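PDB 6KNS: putative metal-dependent hydrolase from Bacillus subtilis, which is a metallo-beta-lactamase fold protein that binds zinc and calcium and probably acts as a hydrolase, perhaps an endoribonuclease of the kind that processes tRNA 3' ends. Local coordinates for residues D34-D40 with L58-S64; P130-F135 with A146-D151. One frame throughout, in Å; residues are numbered along the deposited sequence.

Contact 1. Residues D34-D40 with L58-S64; sequences DYSLLVD and LDAVILS. With CA (calcium ion), chain F.
Asp40 grips Ser64, just before the zinc ligand His65, with both carboxylate oxygens: OD1 takes Ser64 N at 2.7 Å and OD2 takes Ser64 OG at 2.8 Å, each through its syn lone pair. Its CB leads away from strand 60-62, but chi1 of -71°, with CG beside the backbone N, brings the carboxylate back. OD2 also accepts from His70 ND1 and Tyr158 OH, fixing this buried carboxylate. Toward the calcium, parallel strands 35-39 and 60-62 pack tightly: Leu38 O receives Ile62 N at 2.8 Å. Branched Val39 and Ile62 lie side by side, CG2 to CG2 at 3.7 Å, while the small Ala60 makes room for Leu37 CD1.

The calcium end is more open: Asp34 is exposed, Asp59 and Tyr35 partly so. Asp59 OD2 binds the calcium at 2.6 Å and accepts Ser36 N (2.8 Å) on its anti side, 30° out of the carboxylate plane; Asp34 O, a water and Lys57 O are further ligands. Asp59 CB sits over one face of the Tyr35 ring, 3.8 Å from its centroid, the carboxylate stacked 17° from the ring plane.

This is a beta-alpha-beta unit of the metallo-beta-lactamase fold, leading into the HxHxDH motif.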
ATOM      1  N   ASP A  34      -6.939  26.029  -0.635  1.00 33.74           N
ATOM      2  CA  ASP A  34      -7.772  24.793  -0.718  1.00 33.49           C
ATOM      3  C   ASP A  34      -7.244  23.693  -1.652  1.00 31.65           C
ATOM      4  O   ASP A  34      -7.823  22.611  -1.710  1.00 29.90           O
ATOM      5  CB  ASP A  34      -9.207  25.118  -1.156  1.00 35.14           C
ATOM      6  CG  ASP A  34     -10.026  25.740  -0.051  1.00 39.93           C
ATOM      7  OD1 ASP A  34      -9.693  25.506   1.140  1.00 43.75           O
ATOM      8  OD2 ASP A  34     -11.013  26.470  -0.376  1.00 46.60           O
ATOM      9  N   TYR A  35      -6.157  23.974  -2.368  1.00 30.81           N
ATOM     10  CA  TYR A  35      -5.577  23.006  -3.291  1.00 29.63           C
ATOM     11  C   TYR A  35      -4.648  22.031  -2.586  1.00 28.02           C
ATOM     12  O   TYR A  35      -3.829  22.453  -1.753  1.00 26.90           O
ATOM     13  CB  TYR A  35      -4.819  23.720  -4.408  1.00 30.28           C
ATOM     14  CG  TYR A  35      -4.598  22.859  -5.627  1.00 29.04           C
ATOM     15  CD1 TYR A  35      -3.374  22.236  -5.828  1.00 27.67           C
ATOM     16  CD2 TYR A  35      -5.616  22.675  -6.581  1.00 29.16           C
ATOM     17  CE1 TYR A  35      -3.148  21.453  -6.926  1.00 28.10           C
ATOM     18  CE2 TYR A  35      -5.399  21.873  -7.711  1.00 29.45           C
ATOM     19  CZ  TYR A  35      -4.149  21.264  -7.860  1.00 28.71           C
ATOM     20  OH  TYR A  35      -3.858  20.482  -8.912  1.00 29.71           O
ATOM     21  N   SER A  36      -4.798  20.744  -2.953  1.00 26.40           N
ATOM     22  CA  SER A  36      -4.033  19.638  -2.436  1.00 26.24           C
ATOM     23  C   SER A  36      -3.479  18.776  -3.557  1.00 24.96           C
ATOM     24  O   SER A  36      -4.259  18.222  -4.330  1.00 24.18           O
ATOM     25  CB  SER A  36      -4.915  18.733  -1.566  1.00 26.04           C
ATOM     26  OG  SER A  36      -5.197  19.380  -0.337  1.00 31.35           O
ATOM     27  N   LEU A  37      -2.148  18.640  -3.583  1.00 23.40           N
ATOM     28  CA  LEU A  37      -1.437  17.821  -4.569  1.00 23.05           C
ATOM     29  C   LEU A  37      -0.627  16.733  -3.873  1.00 22.02           C
ATOM     30  O   LEU A  37       0.166  17.032  -3.001  1.00 23.35           O
ATOM     31  CB  LEU A  37      -0.466  18.694  -5.379  1.00 23.20           C
ATOM     32  CG  LEU A  37       0.463  18.048  -6.410  1.00 22.37           C
ATOM     33  CD1 LEU A  37      -0.378  17.410  -7.508  1.00 21.06           C
ATOM     34  CD2 LEU A  37       1.515  19.076  -6.961  1.00 21.27           C
ATOM     35  N   LEU A  38      -0.809  15.492  -4.284  1.00 20.99           N
ATOM     36  CA  LEU A  38      -0.042  14.397  -3.753  1.00 20.65           C
ATOM     37  C   LEU A  38       1.043  14.073  -4.768  1.00 19.96           C
ATOM     38  O   LEU A  38       0.748  13.805  -5.922  1.00 21.08           O
ATOM     39  CB  LEU A  38      -0.926  13.157  -3.499  1.00 19.23           C
ATOM     40  CG  LEU A  38      -0.152  11.914  -3.011  1.00 18.97           C
ATOM     41  CD1 LEU A  38       0.417  12.058  -1.613  1.00 16.82           C
ATOM     42  CD2 LEU A  38      -0.960  10.610  -3.111  1.00 18.78           C
ATOM     43  N   VAL A  39       2.285  14.127  -4.322  1.00 19.24           N
ATOM     44  CA  VAL A  39       3.431  13.812  -5.133  1.00 18.45           C
ATOM     45  C   VAL A  39       3.914  12.427  -4.703  1.00 19.06           C
ATOM     46  O   VAL A  39       4.414  12.244  -3.588  1.00 19.03           O
ATOM     47  CB  VAL A  39       4.532  14.871  -4.968  1.00 19.71           C
ATOM     48  CG1 VAL A  39       5.817  14.457  -5.704  1.00 18.57           C
ATOM     49  CG2 VAL A  39       4.031  16.239  -5.453  1.00 16.96           C
ATOM     50  N   ASP A  40       3.740  11.465  -5.614  1.00 18.90           N
ATOM     51  CA  ASP A  40       3.980  10.036  -5.388  1.00 18.36           C
ATOM     52  C   ASP A  40       2.995   9.447  -4.407  1.00 18.47           C
ATOM     53  O   ASP A  40       2.439  10.165  -3.549  1.00 18.61           O
ATOM     54  CB  ASP A  40       5.466   9.708  -5.055  1.00 18.09           C
ATOM     55  CG  ASP A  40       6.374   9.868  -6.283  1.00 19.01           C
ATOM     56  OD1 ASP A  40       5.841  10.001  -7.405  1.00 19.74           O
ATOM     57  OD2 ASP A  40       7.601   9.886  -6.159  1.00 18.21           O
ATOM     58  N   LEU A  58      -8.728  15.757  -2.240  1.00 26.22           N
ATOM     59  CA  LEU A  58      -7.474  15.683  -2.954  1.00 25.10           C
ATOM     60  C   LEU A  58      -7.706  16.153  -4.398  1.00 24.53           C
ATOM     61  O   LEU A  58      -8.580  15.635  -5.077  1.00 25.71           O
ATOM     62  CB  LEU A  58      -6.975  14.241  -2.876  1.00 24.63           C
ATOM     63  CG  LEU A  58      -5.555  13.903  -3.291  1.00 25.70           C
ATOM     64  CD1 LEU A  58      -4.530  14.532  -2.294  1.00 24.11           C
ATOM     65  CD2 LEU A  58      -5.460  12.382  -3.347  1.00 22.76           C
ATOM     66  N   ASP A  59      -6.968  17.153  -4.860  1.00 23.92           N
ATOM     67  CA  ASP A  59      -7.203  17.741  -6.171  1.00 24.60           C
ATOM     68  C   ASP A  59      -6.411  17.084  -7.292  1.00 24.05           C
ATOM     69  O   ASP A  59      -6.851  17.082  -8.436  1.00 24.64           O
ATOM     70  CB  ASP A  59      -6.865  19.229  -6.167  1.00 25.73           C
ATOM     71  CG  ASP A  59      -7.720  20.022  -5.175  1.00 27.62           C
ATOM     72  OD1 ASP A  59      -8.816  20.506  -5.543  1.00 28.34           O
ATOM     73  OD2 ASP A  59      -7.308  20.130  -4.019  1.00 26.51           O
ATOM     74  N   ALA A  60      -5.221  16.575  -6.999  1.00 22.48           N
ATOM     75  CA  ALA A  60      -4.427  15.954  -8.052  1.00 21.93           C
ATOM     76  C   ALA A  60      -3.325  15.133  -7.450  1.00 20.26           C
ATOM     77  O   ALA A  60      -2.961  15.330  -6.306  1.00 20.87           O
ATOM     78  CB  ALA A  60      -3.850  17.033  -9.003  1.00 22.98           C
ATOM     79  N   VAL A  61      -2.846  14.180  -8.232  1.00 19.65           N
ATOM     80  CA  VAL A  61      -1.710  13.360  -7.903  1.00 18.47           C
ATOM     81  C   VAL A  61      -0.714  13.511  -9.053  1.00 19.34           C
ATOM     82  O   VAL A  61      -1.116  13.661 -10.196  1.00 19.33           O
ATOM     83  CB  VAL A  61      -2.109  11.894  -7.777  1.00 18.00           C
ATOM     84  CG1 VAL A  61      -0.879  11.005  -7.497  1.00 16.24           C
ATOM     85  CG2 VAL A  61      -3.178  11.712  -6.682  1.00 17.08           C
ATOM     86  N   ILE A  62       0.579  13.467  -8.739  1.00 19.16           N
ATOM     87  CA  ILE A  62       1.628  13.385  -9.765  1.00 19.41           C
ATOM     88  C   ILE A  62       2.664  12.366  -9.321  1.00 18.53           C
ATOM     89  O   ILE A  62       3.014  12.314  -8.123  1.00 18.95           O
ATOM     90  CB  ILE A  62       2.285  14.766 -10.073  1.00 19.96           C
ATOM     91  CG1 ILE A  62       3.347  14.634 -11.165  1.00 20.63           C
ATOM     92  CG2 ILE A  62       2.976  15.351  -8.852  1.00 21.35           C
ATOM     93  CD1 ILE A  62       3.657  16.003 -11.822  1.00 22.59           C
ATOM     94  N   LEU A  63       3.107  11.566 -10.284  1.00 18.28           N
ATOM     95  CA  LEU A  63       3.972  10.424 -10.092  1.00 17.89           C
ATOM     96  C   LEU A  63       5.326  10.608 -10.790  1.00 19.12           C
ATOM     97  O   LEU A  63       5.379  10.869 -11.975  1.00 19.26           O
ATOM     98  CB  LEU A  63       3.301   9.196 -10.694  1.00 17.47           C
ATOM     99  CG  LEU A  63       1.945   8.867 -10.081  1.00 16.53           C
ATOM    100  CD1 LEU A  63       1.386   7.617 -10.790  1.00 16.40           C
ATOM    101  CD2 LEU A  63       2.040   8.647  -8.529  1.00 12.65           C
ATOM    102  N   SER A  64       6.421  10.519 -10.026  1.00 18.90           N
ATOM    103  CA  SER A  64       7.757  10.722 -10.589  1.00 19.90           C
ATOM    104  C   SER A  64       8.139   9.545 -11.510  1.00 19.64           C
ATOM    105  O   SER A  64       8.808   9.746 -12.527  1.00 19.99           O
ATOM    106  CB  SER A  64       8.808  10.812  -9.487  1.00 19.90           C
ATOM    107  OG  SER A  64       8.751   9.648  -8.663  1.00 18.83           O
TER
HETATM  108 CA    CA F 302      -9.381  20.443  -2.483  1.00 63.01          CA
HETATM  109  O   HOH W   1      -7.593  20.096  -0.713  1.00 35.22           O

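Contact 2. Residues P130-F135 with A146-D151; sequences PFTITF and AMRITD
The Phe131 ring turns an edge to the opposite strand: Thr150 O lies near the ring plane, 3.8 Å from Phe131 CD1. Ile149 CG2 approaches the same ring obliquely, 3.9 Å from CD1. At the other end Phe135 meets Met147, whose CG comes obliquely to within 3.9 Å of Phe135 CE1, while Phe120 stacks on the Phe135 ring. With CG anti to the carbonyl carbon (chi1 -58°) and the chain extended beyond it, Met147 touches the ring with CG and then leads away from it, carrying its sulfur toward the other sheet.

Between the aromatic residues, Ile133 lies alongside both Ile149 and Met147, all pointing the same way; Ile133 CG1 and Ile149 CG1 are 4.0 Å apart. Branched Ile133 and Ile149 offer broad apolar sides to each other, and the unbranched Met147 extends farther toward the other sheet.

The other face carries Thr132, Thr134, Arg148 and Thr150 and is partly exposed; there threonine hydroxyls can meet water and backbone groups while their methyls and the arginine's methylenes pack on the neighbouring strand. Thr134 OG1 rests 3.4 Å from Arg148 CB and shares a water with Arg148 O. Arg148 then bends at chi3 (-98°), leading its guanidinium away to the carbonyls of Phe171 and Glu173. Thr150 OG1 hydrogen-bonds to His154 O, and Asp151 OD1 to His154 N.

Two hydrogen-bonded pairs, Thr132 with Thr150 and Thr134 with Arg148, fasten the antiparallel strands; the shortest of their four bonds, Arg148 N to Thr134 O, is 2.8 Å.

Within its sheet, this hairpin is flanked by strands 126-128 and 155-158. Its apolar face packs on strands 27-32, 35-39 and 60-62 of the other sheet, while helix 168-171 supplies Phe171 O to Arg148.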
ATOM      1  N   PRO A 130      -2.658  26.284  -8.172  1.00 31.91           N
ATOM      2  CA  PRO A 130      -1.731  27.412  -8.017  1.00 32.73           C
ATOM      3  C   PRO A 130      -0.258  27.016  -8.171  1.00 31.62           C
ATOM      4  O   PRO A 130       0.617  27.862  -8.058  1.00 32.71           O
ATOM      5  CB  PRO A 130      -2.043  27.928  -6.600  1.00 33.18           C
ATOM      6  CG  PRO A 130      -2.530  26.683  -5.866  1.00 32.81           C
ATOM      7  CD  PRO A 130      -3.076  25.717  -6.879  1.00 31.10           C
ATOM      8  N   PHE A 131       0.029  25.764  -8.479  1.00 30.25           N
ATOM      9  CA  PHE A 131       1.426  25.356  -8.675  1.00 30.05           C
ATOM     10  C   PHE A 131       1.809  25.279 -10.154  1.00 30.63           C
ATOM     11  O   PHE A 131       0.971  24.984 -11.005  1.00 30.10           O
ATOM     12  CB  PHE A 131       1.702  23.986  -8.063  1.00 28.87           C
ATOM     13  CG  PHE A 131       1.437  23.900  -6.579  1.00 27.41           C
ATOM     14  CD1 PHE A 131       2.132  24.675  -5.691  1.00 28.35           C
ATOM     15  CD2 PHE A 131       0.520  22.997  -6.093  1.00 27.77           C
ATOM     16  CE1 PHE A 131       1.891  24.577  -4.312  1.00 30.34           C
ATOM     17  CE2 PHE A 131       0.275  22.874  -4.732  1.00 28.23           C
ATOM     18  CZ  PHE A 131       0.961  23.669  -3.839  1.00 28.80           C
ATOM     19  N   THR A 132       3.080  25.562 -10.427  1.00 30.86           N
ATOM     20  CA  THR A 132       3.687  25.358 -11.735  1.00 31.26           C
ATOM     21  C   THR A 132       4.831  24.369 -11.490  1.00 30.32           C
ATOM     22  O   THR A 132       5.681  24.623 -10.620  1.00 30.01           O
ATOM     23  CB  THR A 132       4.222  26.679 -12.333  1.00 32.53           C
ATOM     24  OG1 THR A 132       3.152  27.629 -12.412  1.00 34.80           O
ATOM     25  CG2 THR A 132       4.843  26.479 -13.733  1.00 32.58           C
ATOM     26  N   ILE A 133       4.829  23.257 -12.245  1.00 28.73           N
ATOM     27  CA  ILE A 133       5.803  22.181 -12.088  1.00 26.77           C
ATOM     28  C   ILE A 133       6.632  22.076 -13.362  1.00 27.10           C
ATOM     29  O   ILE A 133       6.084  22.107 -14.472  1.00 27.11           O
ATOM     30  CB  ILE A 133       5.090  20.810 -11.801  1.00 25.50           C
ATOM     31  CG1 ILE A 133       4.080  20.962 -10.665  1.00 25.01           C
ATOM     32  CG2 ILE A 133       6.110  19.709 -11.447  1.00 21.71           C
ATOM     33  CD1 ILE A 133       3.363  19.686 -10.342  1.00 24.93           C
ATOM     34  N   THR A 134       7.946  21.965 -13.193  1.00 26.89           N
ATOM     35  CA  THR A 134       8.875  21.668 -14.282  1.00 27.60           C
ATOM     36  C   THR A 134       9.680  20.426 -13.874  1.00 26.84           C
ATOM     37  O   THR A 134       9.729  20.072 -12.684  1.00 26.54           O
ATOM     38  CB  THR A 134       9.843  22.854 -14.607  1.00 29.07           C
ATOM     39  OG1 THR A 134      10.403  23.345 -13.396  1.00 30.37           O
ATOM     40  CG2 THR A 134       9.139  24.026 -15.397  1.00 29.01           C
ATOM     41  N   PHE A 135      10.309  19.775 -14.848  1.00 27.41           N
ATOM     42  CA  PHE A 135      10.803  18.384 -14.700  1.00 26.09           C
ATOM     43  C   PHE A 135      12.253  18.239 -15.140  1.00 26.74           C
ATOM     44  O   PHE A 135      12.688  18.950 -16.025  1.00 27.12           O
ATOM     45  CB  PHE A 135       9.959  17.459 -15.565  1.00 25.45           C
ATOM     46  CG  PHE A 135       8.503  17.493 -15.213  1.00 25.93           C
ATOM     47  CD1 PHE A 135       8.007  16.724 -14.171  1.00 25.17           C
ATOM     48  CD2 PHE A 135       7.653  18.351 -15.851  1.00 27.72           C
ATOM     49  CE1 PHE A 135       6.665  16.780 -13.801  1.00 25.98           C
ATOM     50  CE2 PHE A 135       6.309  18.393 -15.504  1.00 28.29           C
ATOM     51  CZ  PHE A 135       5.821  17.619 -14.461  1.00 26.03           C
ATOM     52  N   ALA A 146      12.511  14.182 -11.848  1.00 22.92           N
ATOM     53  CA  ALA A 146      12.553  15.088 -10.714  1.00 22.63           C
ATOM     54  C   ALA A 146      11.606  16.230 -10.997  1.00 22.94           C
ATOM     55  O   ALA A 146      11.252  16.445 -12.156  1.00 23.97           O
ATOM     56  CB  ALA A 146      13.954  15.598 -10.478  1.00 23.01           C
ATOM     57  N   MET A 147      11.170  16.933  -9.953  1.00 22.47           N
ATOM     58  CA  MET A 147      10.192  18.000 -10.110  1.00 23.45           C
ATOM     59  C   MET A 147      10.586  19.264  -9.364  1.00 24.38           C
ATOM     60  O   MET A 147      11.105  19.206  -8.255  1.00 24.15           O
ATOM     61  CB  MET A 147       8.837  17.560  -9.601  1.00 22.67           C
ATOM     62  CG  MET A 147       8.302  16.322 -10.272  1.00 24.14           C
ATOM     63  SD  MET A 147       6.849  15.703  -9.409  1.00 24.34           S
ATOM     64  CE  MET A 147       6.868  14.052 -10.108  1.00 23.62           C
ATOM     65  N   ARG A 148      10.344  20.409 -10.001  1.00 26.27           N
ATOM     66  CA  ARG A 148      10.522  21.714  -9.378  1.00 26.67           C
ATOM     67  C   ARG A 148       9.128  22.317  -9.273  1.00 26.51           C
ATOM     68  O   ARG A 148       8.460  22.519 -10.298  1.00 26.69           O
ATOM     69  CB  ARG A 148      11.411  22.596 -10.230  1.00 28.61           C
ATOM     70  CG  ARG A 148      11.453  24.030  -9.713  1.00 32.11           C
ATOM     71  CD  ARG A 148      12.125  25.032 -10.637  1.00 37.02           C
ATOM     72  NE  ARG A 148      13.483  25.253 -10.217  1.00 40.29           N
ATOM     73  CZ  ARG A 148      13.970  26.331  -9.613  1.00 40.43           C
ATOM     74  NH1 ARG A 148      13.248  27.406  -9.376  1.00 42.72           N
ATOM     75  NH2 ARG A 148      15.231  26.310  -9.254  1.00 41.45           N
ATOM     76  N   ILE A 149       8.685  22.589  -8.045  1.00 25.74           N
ATOM     77  CA  ILE A 149       7.311  23.013  -7.792  1.00 25.27           C
ATOM     78  C   ILE A 149       7.292  24.394  -7.169  1.00 26.44           C
ATOM     79  O   ILE A 149       7.833  24.600  -6.090  1.00 25.86           O
ATOM     80  CB  ILE A 149       6.565  21.999  -6.905  1.00 23.86           C
ATOM     81  CG1 ILE A 149       6.600  20.605  -7.564  1.00 23.63           C
ATOM     82  CG2 ILE A 149       5.119  22.434  -6.718  1.00 22.82           C
ATOM     83  CD1 ILE A 149       6.003  19.474  -6.746  1.00 21.26           C
ATOM     84  N   THR A 150       6.687  25.353  -7.866  1.00 27.74           N
ATOM     85  CA  THR A 150       6.586  26.689  -7.339  1.00 29.03           C
ATOM     86  C   THR A 150       5.153  27.176  -7.320  1.00 29.99           C
ATOM     87  O   THR A 150       4.321  26.698  -8.063  1.00 29.96           O
ATOM     88  CB  THR A 150       7.481  27.691  -8.117  1.00 30.90           C
ATOM     89  OG1 THR A 150       7.440  28.960  -7.449  1.00 31.94           O
ATOM     90  CG2 THR A 150       7.057  27.852  -9.610  1.00 30.42           C
ATOM     91  N   ASP A 151       4.872  28.110  -6.421  1.00 30.99           N
ATOM     92  CA  ASP A 151       3.589  28.808  -6.403  1.00 31.88           C
ATOM     93  C   ASP A 151       3.779  30.275  -6.731  1.00 33.31           C
ATOM     94  O   ASP A 151       2.844  31.050  -6.559  1.00 34.38           O
ATOM     95  CB  ASP A 151       2.902  28.680  -5.030  1.00 31.37           C
ATOM     96  CG  ASP A 151       3.717  29.281  -3.896  1.00 32.95           C
ATOM     97  OD1 ASP A 151       4.776  29.918  -4.150  1.00 34.25           O
ATOM     98  OD2 ASP A 151       3.292  29.130  -2.737  1.00 35.12           O
TER
HETATM   99  O   HOH W   2       8.708  24.859 -11.810  1.00 26.35           O

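Overall arrangement
Contacts 1 and 2 belong to the two different sheets of the metallo-beta-lactamase sandwich, and their centres are 11 Å apart. Their apolar faces meet in the core: Ile62 CD1 lies 3.7 Å from Phe135 CE1, and Met147 CE reaches Ser64 CA at 3.5 Å. Near the calcium end, Tyr35 CG packs against Pro130 CD at 3.5 Å, and the side chain of Pro130 is about 9 Å from the ion. Toward the zinc ions the two contacts stand differently: the side chain of Asp40 is about 7 Å from a zinc ion, whereas the side chain of Met147 remains about 12 Å from a zinc ion.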